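Local coordinates for toxin PAU_02230 (Photorhabdus asymbiotica subsp. asymbiotica ATCC 43949, PDB 6HV6), which is a bacterial protein toxin, also called PaTox, whose modelled part packs helices around a six-stranded antiparallel sheet, at residues S176-N181 and F327-Q332; K182-P187 and K217-L222; E202-G207 and K241-N246; M206-A209 and S213-A216; L346-V351 and R359-I364. The protein carries 1 engineered substitution. All coordinates share one frame; numbering follows the deposited sequence.

Contact 1. Residues S176-N181 and F327-Q332; sequences SANKAN and FQKKMQ
S176, at the end of the long helix 144-176, is met by two lysines from helix 320-334, where the end of one helix meets the side of another in the toxin's mixed helix and sheet fold. Beyond S176 the chain reverses, A177 sitting at the centre of an inverse gamma turn and A177-A180 forming a type I beta turn, before it enters strand 182-185. The two lysines divide the serine between them. K329 donates its NZ to the backbone oxygen S176 O at 2.8 Å, arriving in the carbonyl plane with a C=O...donor angle of 149°. Its chain leaves with CG anti to the backbone N (chi1 180°), and a bend at chi3 (72°) brings the ammonium round to that oxygen, which also takes a weak bond from N178 N. N178 OD1 stays further off, 4.2 Å from K329 NZ, with the two side chains crossing nearly at right angles. The neighbouring K330 folds twice, at chi2 and chi3, and its ammonium has two acceptors, S176 OG and Q333 OE1. The serine hydroxyl is itself tied to W173 O, one turn back. Positive charges at a helix's carboxyl end are probably favoured by the helix dipole. F326 of helix 320-334 packs against S176 and A177. The bond that K330 NZ donates to S176 OG spans 2.8 Å.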
# COMPACT_ATOMS: atom_id res chain seq x y z
N SER A 176 9.73 14.43 -2.90
CA SER A 176 8.81 15.38 -3.51
C SER A 176 8.11 16.28 -2.50
O SER A 176 7.47 17.25 -2.90
CB SER A 176 7.77 14.63 -4.34
OG SER A 176 6.79 14.05 -3.50
N ALA A 177 8.20 15.97 -1.20
CA ALA A 177 7.56 16.76 -0.16
C ALA A 177 8.53 17.82 0.39
O ALA A 177 8.81 17.89 1.58
CB ALA A 177 7.05 15.85 0.95
N ASN A 178 9.06 18.64 -0.52
CA ASN A 178 10.21 19.48 -0.16
C ASN A 178 9.89 20.55 0.88
O ASN A 178 10.82 21.06 1.51
CB ASN A 178 10.79 20.14 -1.41
CG ASN A 178 9.80 21.04 -2.12
OD1 ASN A 178 8.67 20.64 -2.39
ND2 ASN A 178 10.21 22.27 -2.41
N LYS A 179 8.63 20.89 1.10
CA LYS A 179 8.30 21.87 2.13
C LYS A 179 7.90 21.22 3.46
O LYS A 179 7.65 21.95 4.43
CB LYS A 179 7.19 22.80 1.65
CG LYS A 179 7.60 23.63 0.44
CD LYS A 179 8.98 24.24 0.65
CE LYS A 179 9.49 24.93 -0.61
NZ LYS A 179 8.61 26.06 -0.97
N ALA A 180 7.84 19.90 3.53
CA ALA A 180 7.53 19.22 4.78
C ALA A 180 8.71 19.32 5.75
O ALA A 180 9.87 19.32 5.35
CB ALA A 180 7.20 17.76 4.52
N ASN A 181 8.40 19.42 7.05
CA ASN A 181 9.48 19.37 8.03
C ASN A 181 9.78 17.94 8.48
O ASN A 181 10.81 17.72 9.13
CB ASN A 181 9.17 20.25 9.25
CG ASN A 181 7.84 19.91 9.89
OD1 ASN A 181 6.87 20.64 9.72
ND2 ASN A 181 7.79 18.81 10.63
N PHE A 327 -0.48 18.07 -1.42
CA PHE A 327 -1.62 17.20 -1.66
C PHE A 327 -2.14 17.36 -3.09
O PHE A 327 -2.44 16.37 -3.77
CB PHE A 327 -2.72 17.48 -0.64
CG PHE A 327 -4.03 16.80 -0.93
CD1 PHE A 327 -4.29 15.53 -0.44
CD2 PHE A 327 -5.02 17.45 -1.67
CE1 PHE A 327 -5.50 14.89 -0.72
CE2 PHE A 327 -6.23 16.82 -1.95
CZ PHE A 327 -6.47 15.54 -1.47
N GLN A 328 -2.25 18.60 -3.57
CA GLN A 328 -2.74 18.79 -4.93
C GLN A 328 -1.78 18.20 -5.96
O GLN A 328 -2.21 17.58 -6.94
CB GLN A 328 -2.98 20.27 -5.22
CG GLN A 328 -3.44 20.51 -6.66
CD GLN A 328 -3.78 21.96 -6.96
OE1 GLN A 328 -3.11 22.87 -6.48
NE2 GLN A 328 -4.82 22.17 -7.76
N LYS A 329 -0.47 18.38 -5.75
CA LYS A 329 0.50 17.77 -6.66
C LYS A 329 0.36 16.25 -6.67
O LYS A 329 0.46 15.62 -7.73
CB LYS A 329 1.91 18.19 -6.24
CG LYS A 329 3.02 17.63 -7.09
CD LYS A 329 4.36 18.27 -6.73
CE LYS A 329 4.88 17.81 -5.38
NZ LYS A 329 6.13 18.55 -4.99
N LYS A 330 0.10 15.65 -5.51
CA LYS A 330 -0.05 14.20 -5.46
C LYS A 330 -1.35 13.73 -6.11
O LYS A 330 -1.39 12.64 -6.69
CB LYS A 330 0.04 13.72 -4.01
CG LYS A 330 1.43 13.92 -3.38
CD LYS A 330 2.52 13.11 -4.11
CE LYS A 330 3.56 14.00 -4.76
NZ LYS A 330 4.74 13.20 -5.26
N MET A 331 -2.42 14.52 -6.03
CA MET A 331 -3.64 14.11 -6.72
C MET A 331 -3.44 14.13 -8.23
O MET A 331 -3.90 13.23 -8.94
CB MET A 331 -4.80 15.02 -6.31
CG MET A 331 -5.20 14.90 -4.81
SD MET A 331 -5.51 13.21 -4.19
CE MET A 331 -3.94 12.78 -3.45
N GLN A 332 -2.75 15.15 -8.74
CA GLN A 332 -2.45 15.17 -10.17
C GLN A 332 -1.54 14.02 -10.56
O GLN A 332 -1.71 13.45 -11.64
CB GLN A 332 -1.86 16.52 -10.53
CG GLN A 332 -2.79 17.65 -10.09
CD GLN A 332 -2.36 19.00 -10.59
OE1 GLN A 332 -1.17 19.29 -10.71
NE2 GLN A 332 -3.34 19.85 -10.90

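Contact 2. Residues K182-P187 and K217-L222; sequences KVVLTP and KLSKML. With EDO (1,2-ethanediol), chain F.
The peptide group of S219 is the flat surface that T186 meets: the threonine methyl sits over one face of it, at the oxygen, with T186 CG2 lying 3.4 Å from S219 O. The same methyl rests 3.8 Å from S219 CB. V184 CG1 comes in beside that methyl, on the same strand-facing flank of the serine; this branch, anti to the backbone N (chi1 177°), lies 3.7 Å from S219 OG. A small residue thus lets helix 215-224 come close to the strand, the CA atoms of T186 and S219 being 6.4 Å apart. Strand 182-185 is an outermost strand of the six-stranded antiparallel sheet within this chain, bonded through its backbone to strand 313-317. V184, and T186 just past the strand's end, face helix 215-224, whereas V183 and L185 pack on helix 144-176, so the strand is sandwiched between helices in a helix-sheet-helix layering. Polar atoms within this buried seam are joined by a water, 2.6 Å from T186 OG1 and 2.8 Å from S219 OG. The serine hydroxyl has its stronger partner one turn back, at D215 O, and the water adds a second. Towards the start of the helix, K217 N donates to O2 of a 1,2-ethanediol molecule at 2.9 Å, with an N-H...acceptor angle of 154°. That molecule probably came from the crystallisation liquor.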
# COMPACT_ATOMS: atom_id res chain seq x y z
N LYS A 182 8.93 16.98 8.13
CA LYS A 182 9.10 15.60 8.54
C LYS A 182 8.29 14.73 7.59
O LYS A 182 7.20 15.13 7.17
CB LYS A 182 8.65 15.38 9.99
CG LYS A 182 8.84 13.94 10.50
CD LYS A 182 8.70 13.84 12.02
CE LYS A 182 7.25 13.86 12.46
NZ LYS A 182 7.09 13.61 13.93
N VAL A 183 8.84 13.58 7.24
CA VAL A 183 8.11 12.58 6.46
C VAL A 183 8.37 11.22 7.10
O VAL A 183 9.52 10.89 7.42
CB VAL A 183 8.54 12.58 4.97
CG1 VAL A 183 7.86 11.42 4.22
CG2 VAL A 183 8.20 13.93 4.32
N VAL A 184 7.30 10.47 7.34
CA VAL A 184 7.39 9.11 7.87
C VAL A 184 6.84 8.18 6.80
O VAL A 184 5.66 8.27 6.44
CB VAL A 184 6.64 8.96 9.20
CG1 VAL A 184 6.70 7.52 9.68
CG2 VAL A 184 7.25 9.87 10.26
N LEU A 185 7.69 7.31 6.26
CA LEU A 185 7.28 6.41 5.19
C LEU A 185 6.71 5.11 5.76
O LEU A 185 7.35 4.45 6.59
CB LEU A 185 8.48 6.11 4.29
CG LEU A 185 9.00 7.33 3.54
CD1 LEU A 185 10.11 6.91 2.60
CD2 LEU A 185 7.88 8.01 2.76
N THR A 186 5.51 4.74 5.31
CA THR A 186 4.89 3.46 5.66
C THR A 186 4.06 2.98 4.47
O THR A 186 2.83 2.99 4.50
CB THR A 186 4.01 3.57 6.91
OG1 THR A 186 3.00 4.56 6.69
CG2 THR A 186 4.81 3.93 8.14
N PRO A 187 4.72 2.59 3.38
CA PRO A 187 3.99 2.23 2.15
C PRO A 187 3.23 0.93 2.35
O PRO A 187 3.84 -0.11 2.65
CB PRO A 187 5.10 2.08 1.10
CG PRO A 187 6.34 2.66 1.71
CD PRO A 187 6.18 2.52 3.20
N LYS A 217 3.94 5.72 16.90
CA LYS A 217 3.72 4.34 17.30
C LYS A 217 2.95 3.56 16.24
O LYS A 217 3.34 2.45 15.86
CB LYS A 217 2.98 4.31 18.64
CG LYS A 217 2.56 2.92 19.11
CD LYS A 217 1.67 3.05 20.33
CE LYS A 217 2.16 2.20 21.49
NZ LYS A 217 2.11 0.74 21.17
N LEU A 218 1.84 4.12 15.75
CA LEU A 218 1.05 3.40 14.76
C LEU A 218 1.82 3.21 13.45
O LEU A 218 1.69 2.16 12.81
CB LEU A 218 -0.27 4.12 14.50
CG LEU A 218 -1.11 3.40 13.44
CD1 LEU A 218 -1.43 1.95 13.88
CD2 LEU A 218 -2.37 4.17 13.11
N SER A 219 2.60 4.22 13.03
CA SER A 219 3.44 4.06 11.85
C SER A 219 4.38 2.87 11.98
O SER A 219 4.56 2.10 11.02
CB SER A 219 4.27 5.33 11.60
OG SER A 219 3.48 6.33 11.01
N LYS A 220 5.01 2.72 13.15
CA LYS A 220 5.90 1.58 13.36
C LYS A 220 5.14 0.26 13.38
O LYS A 220 5.61 -0.75 12.84
CB LYS A 220 6.67 1.75 14.67
CG LYS A 220 7.86 2.68 14.57
CD LYS A 220 8.65 2.68 15.88
CE LYS A 220 8.53 4.02 16.62
NZ LYS A 220 9.13 5.14 15.85
N MET A 221 3.98 0.25 14.05
CA MET A 221 3.18 -0.97 14.08
C MET A 221 2.73 -1.38 12.70
O MET A 221 2.78 -2.56 12.35
CB MET A 221 1.98 -0.77 15.00
CG MET A 221 2.36 -0.60 16.44
SD MET A 221 0.93 -0.12 17.41
CE MET A 221 -0.17 -1.48 17.05
N LEU A 222 2.28 -0.42 11.88
CA LEU A 222 1.87 -0.74 10.52
C LEU A 222 3.03 -1.33 9.72
O LEU A 222 2.90 -2.38 9.10
CB LEU A 222 1.33 0.52 9.81
CG LEU A 222 -0.06 0.98 10.26
CD1 LEU A 222 -0.38 2.37 9.73
CD2 LEU A 222 -1.11 -0.03 9.83
C1 EDO F . 3.28 9.82 18.14
O1 EDO F . 4.01 11.02 17.85
C2 EDO F . 4.04 8.93 19.13
O2 EDO F . 3.50 7.60 19.10
O HOH W 1 2.99 6.60 8.22

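Contact 3. Residues E202-G207 and K241-N246; sequences ESVLMG and KELHAN
V204 and L243 have the nearest CA atoms of segments 202-207 and 241-246, 8.6 Å apart. The first segment's helix, 199-211, runs on past G207, whereas the second, 235-244, is near its end, where A245 N still reaches back to E242 O at 3.1 Å. L243 therefore belongs to the final turn of its helix and is the residue on that side that bridges the gap. A chi1 of -179° carries its CG directly away from the backbone N and extends the isobutyl group towards helix 199-211. The methyl CD2 does most of the touching: L243 CD2 is 4.3 Å from V204 CG1 and 4.4 Å from L205 CB, and so meets two consecutive residues. The other methyl is slightly further off, with L243 CD1 4.5 Å from V204 CG1, which leaves the valine branch facing both prongs of the leucine. Such spacing is that of loose apolar packing between helices, a buried patch in the helical layer on one side of the sheet. P201, one turn before L205, adds to the surface under L243, and H244 packs on L200 and P201 while its ND1 is hydrogen-bonded to E198 OE1. L205 offers only its CB to L243, because the rest of its side chain turns to L218, L361, I364 and I365 of the neighbouring helices.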
# COMPACT_ATOMS: atom_id res chain seq x y z
N GLU A 202 -6.91 2.22 7.57
CA GLU A 202 -5.64 2.85 7.92
C GLU A 202 -5.82 4.34 8.14
O GLU A 202 -5.34 4.90 9.13
CB GLU A 202 -4.59 2.57 6.82
CG GLU A 202 -4.09 1.12 6.88
CD GLU A 202 -3.47 0.63 5.57
OE1 GLU A 202 -3.55 1.33 4.54
OE2 GLU A 202 -2.89 -0.47 5.59
N SER A 203 -6.55 5.00 7.23
CA SER A 203 -6.77 6.44 7.35
C SER A 203 -7.57 6.78 8.60
O SER A 203 -7.21 7.71 9.34
CB SER A 203 -7.50 6.95 6.11
OG SER A 203 -6.70 6.83 4.94
N VAL A 204 -8.65 6.05 8.86
CA VAL A 204 -9.47 6.29 10.04
C VAL A 204 -8.67 6.06 11.32
O VAL A 204 -8.73 6.87 12.26
CB VAL A 204 -10.73 5.41 10.01
CG1 VAL A 204 -11.47 5.47 11.35
CG2 VAL A 204 -11.65 5.83 8.88
N LEU A 205 -7.90 4.97 11.37
CA LEU A 205 -7.12 4.67 12.57
C LEU A 205 -6.01 5.70 12.79
O LEU A 205 -5.75 6.12 13.92
CB LEU A 205 -6.53 3.25 12.46
CG LEU A 205 -5.89 2.65 13.71
CD1 LEU A 205 -6.93 2.44 14.80
CD2 LEU A 205 -5.16 1.32 13.39
N MET A 206 -5.35 6.11 11.71
CA MET A 206 -4.29 7.12 11.82
C MET A 206 -4.86 8.49 12.21
O MET A 206 -4.17 9.29 12.86
CB MET A 206 -3.52 7.21 10.50
CG MET A 206 -2.30 8.14 10.55
SD MET A 206 -1.09 7.63 11.78
CE MET A 206 -0.32 6.23 10.93
N GLY A 207 -6.09 8.79 11.80
CA GLY A 207 -6.72 10.02 12.26
C GLY A 207 -6.80 10.08 13.77
O GLY A 207 -6.50 11.10 14.38
N LYS A 241 -9.05 -5.04 8.75
CA LYS A 241 -10.10 -5.67 7.94
C LYS A 241 -11.46 -5.49 8.58
O LYS A 241 -12.46 -5.27 7.89
CB LYS A 241 -9.81 -7.15 7.71
CG LYS A 241 -8.80 -7.41 6.60
CD LYS A 241 -8.85 -8.85 6.13
CE LYS A 241 -8.53 -9.81 7.27
NZ LYS A 241 -8.35 -11.23 6.83
N GLU A 242 -11.53 -5.55 9.91
CA GLU A 242 -12.81 -5.43 10.58
C GLU A 242 -13.29 -3.98 10.58
O GLU A 242 -14.48 -3.72 10.35
CB GLU A 242 -12.70 -5.96 12.01
CG GLU A 242 -14.00 -5.88 12.79
CD GLU A 242 -15.07 -6.81 12.24
OE1 GLU A 242 -14.73 -7.71 11.44
OE2 GLU A 242 -16.26 -6.63 12.62
N LEU A 243 -12.39 -3.04 10.85
CA LEU A 243 -12.75 -1.63 10.77
C LEU A 243 -13.20 -1.27 9.35
O LEU A 243 -14.08 -0.41 9.17
CB LEU A 243 -11.55 -0.77 11.20
CG LEU A 243 -11.68 0.75 11.21
CD1 LEU A 243 -12.89 1.22 12.03
CD2 LEU A 243 -10.40 1.35 11.75
N HIS A 244 -12.63 -1.94 8.35
CA HIS A 244 -13.00 -1.69 6.96
C HIS A 244 -14.47 -1.99 6.69
O HIS A 244 -15.12 -1.31 5.88
CB HIS A 244 -12.11 -2.53 6.04
CG HIS A 244 -11.96 -1.99 4.66
ND1 HIS A 244 -10.83 -2.17 3.90
CD2 HIS A 244 -12.82 -1.27 3.88
CE1 HIS A 244 -10.98 -1.59 2.73
NE2 HIS A 244 -12.17 -1.03 2.69
N ALA A 245 -15.02 -3.01 7.35
CA ALA A 245 -16.28 -3.59 6.89
C ALA A 245 -17.48 -3.04 7.65
O ALA A 245 -17.36 -2.28 8.62
CB ALA A 245 -16.23 -5.11 7.01
N ASN A 246 -18.67 -3.43 7.17
CA ASN A 246 -19.95 -3.24 7.87
C ASN A 246 -20.23 -1.77 8.20
O ASN A 246 -20.97 -1.47 9.14
CB ASN A 246 -20.03 -4.08 9.14
CG ASN A 246 -19.98 -5.57 8.86
OD1 ASN A 246 -20.43 -6.02 7.81
ND2 ASN A 246 -19.44 -6.33 9.80

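Contact 4. Residues M206-A209 and S213-A216; sequences MGWA and SQDA. With EDO (1,2-ethanediol), chain F.
A209 and Q214 stand on the two sides of a tight helix-to-helix turn, where A209 O accepts from Q214 N at 2.8 Å with an N-H...acceptor angle of 168°. The donor is five positions on from the acceptor, consistent with the 6-to-1 bond of a Schellman motif, and S213 between them has a left-handed backbone (phi 58°) that reverses the chain. Q214 then occupies the N-cap position of helix 215-224, so the residue that helps to end one helix also begins the next. A209 CB packs against the carbonyl group of Q214, 3.8 Å from its C, and Q214 CB in turn lies 3.9 Å from A209 O. On one flank M206, bent at chi2 and chi3, sets its sulfur across D215, the two side chains nearly perpendicular, with SD 3.9 Å from D215 CB. On another flank W208 and Q214 come together obliquely, NE1 of the indole 3.9 Å from NE2 of the amide, with the ring and amide planes 85° apart. These two N-H groups do not bond to each other: both donate to N362 OD1 of helix 361-365, and the amide also reaches S212 OG. D215 is held at its second oxygen by Y316 OH of the sheet, while its OD1 takes a weak bond from O1 of a 1,2-ethanediol at 3.1 Å. The side-chain amide oxygen of N362 thus serves two donors, which probably limits the rotation of both the indole and the glutamine amide and links the turn to a third helix.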
# COMPACT_ATOMS: atom_id res chain seq x y z
N MET A 206 -5.35 6.11 11.71
CA MET A 206 -4.29 7.12 11.82
C MET A 206 -4.86 8.49 12.21
O MET A 206 -4.17 9.29 12.86
CB MET A 206 -3.52 7.21 10.50
CG MET A 206 -2.30 8.14 10.55
SD MET A 206 -1.09 7.63 11.78
CE MET A 206 -0.32 6.23 10.93
N GLY A 207 -6.09 8.79 11.80
CA GLY A 207 -6.72 10.02 12.26
C GLY A 207 -6.80 10.08 13.77
O GLY A 207 -6.50 11.10 14.38
N TRP A 208 -7.19 8.96 14.40
CA TRP A 208 -7.19 8.94 15.86
C TRP A 208 -5.77 8.98 16.42
O TRP A 208 -5.50 9.68 17.41
CB TRP A 208 -7.93 7.72 16.39
CG TRP A 208 -7.80 7.64 17.87
CD1 TRP A 208 -7.22 6.64 18.60
CD2 TRP A 208 -8.20 8.64 18.82
NE1 TRP A 208 -7.25 6.95 19.94
CE2 TRP A 208 -7.85 8.17 20.10
CE3 TRP A 208 -8.83 9.89 18.71
CZ2 TRP A 208 -8.11 8.90 21.26
CZ3 TRP A 208 -9.09 10.61 19.88
CH2 TRP A 208 -8.73 10.11 21.13
N ALA A 209 -4.86 8.21 15.82
CA ALA A 209 -3.46 8.24 16.23
C ALA A 209 -2.92 9.66 16.22
O ALA A 209 -2.24 10.09 17.16
CB ALA A 209 -2.62 7.36 15.31
N SER A 213 -1.51 11.76 19.71
CA SER A 213 -0.05 11.67 19.82
C SER A 213 0.42 10.23 19.81
O SER A 213 1.32 9.84 20.57
CB SER A 213 0.45 12.39 21.08
OG SER A 213 -0.10 13.69 21.18
N GLN A 214 -0.17 9.41 18.93
CA GLN A 214 0.22 8.02 18.76
C GLN A 214 0.59 7.70 17.32
O GLN A 214 0.70 6.51 16.98
CB GLN A 214 -0.91 7.09 19.23
CG GLN A 214 -1.13 7.13 20.74
CD GLN A 214 -2.20 6.15 21.20
OE1 GLN A 214 -1.91 5.11 21.79
NE2 GLN A 214 -3.46 6.49 20.94
N ASP A 215 0.80 8.73 16.48
CA ASP A 215 1.05 8.51 15.06
C ASP A 215 2.39 7.82 14.82
O ASP A 215 2.49 6.98 13.92
CB ASP A 215 0.99 9.83 14.29
CG ASP A 215 1.69 11.00 15.01
OD1 ASP A 215 1.36 11.27 16.19
OD2 ASP A 215 2.54 11.65 14.39
N ALA A 216 3.42 8.16 15.58
CA ALA A 216 4.71 7.49 15.41
C ALA A 216 4.61 6.02 15.79
O ALA A 216 5.13 5.15 15.08
CB ALA A 216 5.79 8.19 16.23
C1 EDO F . 3.28 9.82 18.14
O1 EDO F . 4.01 11.02 17.85
C2 EDO F . 4.04 8.93 19.13
O2 EDO F . 3.50 7.60 19.10

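Contact 5. Residues L346-V351 and R359-I364; sequences LDYSNV and RNLNEI
Y348 and V351 are the residues of the loop after strand 342-346 that reach L361, and D347, just before them, braces the loop through an Asx turn. D347 OD1 accepts twice from S349: the backbone N, at 3.0 Å, comes from above the carboxylate plane and makes that turn, while the hydroxyl OG, at 2.6 Å, uses the syn lone pair. Y348 opens a type I beta turn that ends at V351. Its ring crosses L361 nearly at right angles, with CE1 4.2 Å from CD1, and its hydroxyl passes on to V204 O of helix 199-211. V351 fits more closely. Its CG2, the branch trans to the main-chain nitrogen, lies 3.8 Å from L361 CG, equally near CD1 and only slightly further from CB. The carbonyl of V351 accepts from a water at 2.6 Å, and this water accepts in turn from L361 N, the first amide of helix 361-365. Behind it, N360 and E363 form a capping box: E363 N donates to N360 OD1 at 2.7 Å (161°), and N360 N donates to E363 OE1 at 2.8 Å, on the anti lone pair. The first turn of the helix is thus served by a side-chain amide, a carboxylate and a water-relayed loop carbonyl, and the carboxylate of E363 probably gains from lying by the amide-rich start of the helix.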
# COMPACT_ATOMS: atom_id res chain seq x y z
N LEU A 346 -13.90 13.85 10.03
CA LEU A 346 -13.90 12.73 10.96
C LEU A 346 -14.18 13.23 12.37
O LEU A 346 -13.71 14.30 12.76
CB LEU A 346 -12.57 11.99 10.92
CG LEU A 346 -12.32 11.20 9.64
CD1 LEU A 346 -10.94 10.63 9.66
CD2 LEU A 346 -13.34 10.10 9.48
N ASP A 347 -14.94 12.44 13.13
CA ASP A 347 -15.30 12.79 14.50
C ASP A 347 -14.93 11.62 15.41
O ASP A 347 -15.47 10.52 15.26
CB ASP A 347 -16.79 13.11 14.60
CG ASP A 347 -17.25 13.28 16.03
OD1 ASP A 347 -16.48 13.82 16.85
OD2 ASP A 347 -18.40 12.89 16.33
N TYR A 348 -14.01 11.86 16.34
CA TYR A 348 -13.61 10.83 17.30
C TYR A 348 -14.19 11.07 18.68
O TYR A 348 -13.66 10.54 19.66
CB TYR A 348 -12.09 10.71 17.36
CG TYR A 348 -11.50 10.32 16.02
CD1 TYR A 348 -11.49 8.98 15.61
CD2 TYR A 348 -11.00 11.28 15.15
CE1 TYR A 348 -10.97 8.62 14.38
CE2 TYR A 348 -10.47 10.91 13.90
CZ TYR A 348 -10.47 9.58 13.53
OH TYR A 348 -9.95 9.21 12.30
N SER A 349 -15.29 11.83 18.78
CA SER A 349 -15.92 12.11 20.07
C SER A 349 -16.38 10.85 20.79
O SER A 349 -16.46 10.83 22.02
CB SER A 349 -17.13 13.03 19.89
OG SER A 349 -16.74 14.30 19.40
N ASN A 350 -16.74 9.80 20.06
CA ASN A 350 -17.25 8.58 20.66
C ASN A 350 -16.27 7.42 20.53
O ASN A 350 -16.68 6.25 20.58
CB ASN A 350 -18.60 8.23 20.06
CG ASN A 350 -19.63 9.32 20.24
OD1 ASN A 350 -19.65 10.00 21.28
ND2 ASN A 350 -20.47 9.53 19.24
N VAL A 351 -14.98 7.71 20.38
CA VAL A 351 -13.98 6.67 20.17
C VAL A 351 -13.89 5.73 21.37
O VAL A 351 -13.48 4.57 21.22
CB VAL A 351 -12.61 7.30 19.84
CG1 VAL A 351 -11.98 7.91 21.08
CG2 VAL A 351 -11.67 6.28 19.18
N ARG A 359 -12.48 -4.43 20.48
CA ARG A 359 -11.34 -3.57 20.76
C ARG A 359 -11.66 -2.14 20.32
O ARG A 359 -12.15 -1.94 19.21
CB ARG A 359 -10.07 -4.07 20.05
CG ARG A 359 -9.58 -5.44 20.53
CD ARG A 359 -8.05 -5.57 20.49
NE ARG A 359 -7.50 -5.51 19.13
CZ ARG A 359 -6.20 -5.58 18.84
NH1 ARG A 359 -5.30 -5.71 19.81
NH2 ARG A 359 -5.79 -5.50 17.57
N ASN A 360 -11.37 -1.17 21.18
CA ASN A 360 -11.43 0.23 20.78
C ASN A 360 -10.18 0.59 19.98
O ASN A 360 -9.23 -0.20 19.86
CB ASN A 360 -11.58 1.14 22.00
CG ASN A 360 -10.46 0.95 23.01
OD1 ASN A 360 -9.28 1.01 22.67
ND2 ASN A 360 -10.83 0.72 24.27
N LEU A 361 -10.17 1.79 19.40
CA LEU A 361 -9.05 2.15 18.54
C LEU A 361 -7.75 2.19 19.32
O LEU A 361 -6.69 1.88 18.76
CB LEU A 361 -9.31 3.49 17.84
CG LEU A 361 -10.45 3.61 16.83
CD1 LEU A 361 -10.25 4.84 15.94
CD2 LEU A 361 -10.61 2.35 15.99
N ASN A 362 -7.80 2.55 20.61
CA ASN A 362 -6.57 2.57 21.40
C ASN A 362 -6.00 1.17 21.57
O ASN A 362 -4.79 0.96 21.43
CB ASN A 362 -6.84 3.21 22.77
CG ASN A 362 -6.71 4.72 22.75
OD1 ASN A 362 -6.13 5.30 21.83
ND2 ASN A 362 -7.22 5.36 23.79
N GLU A 363 -6.86 0.20 21.88
CA GLU A 363 -6.39 -1.17 22.06
C GLU A 363 -5.87 -1.75 20.76
O GLU A 363 -4.97 -2.60 20.78
CB GLU A 363 -7.52 -2.03 22.62
CG GLU A 363 -8.00 -1.59 24.00
CD GLU A 363 -9.32 -2.21 24.40
OE1 GLU A 363 -10.27 -2.17 23.58
OE2 GLU A 363 -9.41 -2.74 25.52
N ILE A 364 -6.41 -1.31 19.62
CA ILE A 364 -5.88 -1.74 18.33
C ILE A 364 -4.47 -1.21 18.13
O ILE A 364 -3.58 -1.92 17.64
CB ILE A 364 -6.81 -1.30 17.20
CG1 ILE A 364 -8.17 -2.00 17.32
CG2 ILE A 364 -6.18 -1.59 15.83
CD1 ILE A 364 -9.23 -1.45 16.36
O HOH W 2 -13.10 3.21 19.00

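In the fold
Contacts 2 and 3 are buried, the other three only partly. Contact 3 is apolar throughout and contact 2 adds a bridging water to its packing, whereas contact 1 depends on two lysine ammonium groups, contact 4 turns on a backbone bond between two helices, and contact 5 combines apolar packing with a water relay at a helix start. Contacts 3 and 4 share helix 199-211, contacts 2 and 4 share helix 215-224, with M206 CE touching L218 CD2. Contact 5 joins this group through N362 and Y348, its centre about 10 Å from that of contact 3. Contact 1 stands apart, its centre about 29 Å from that of contact 5, but touches contact 2 through A177 and V183.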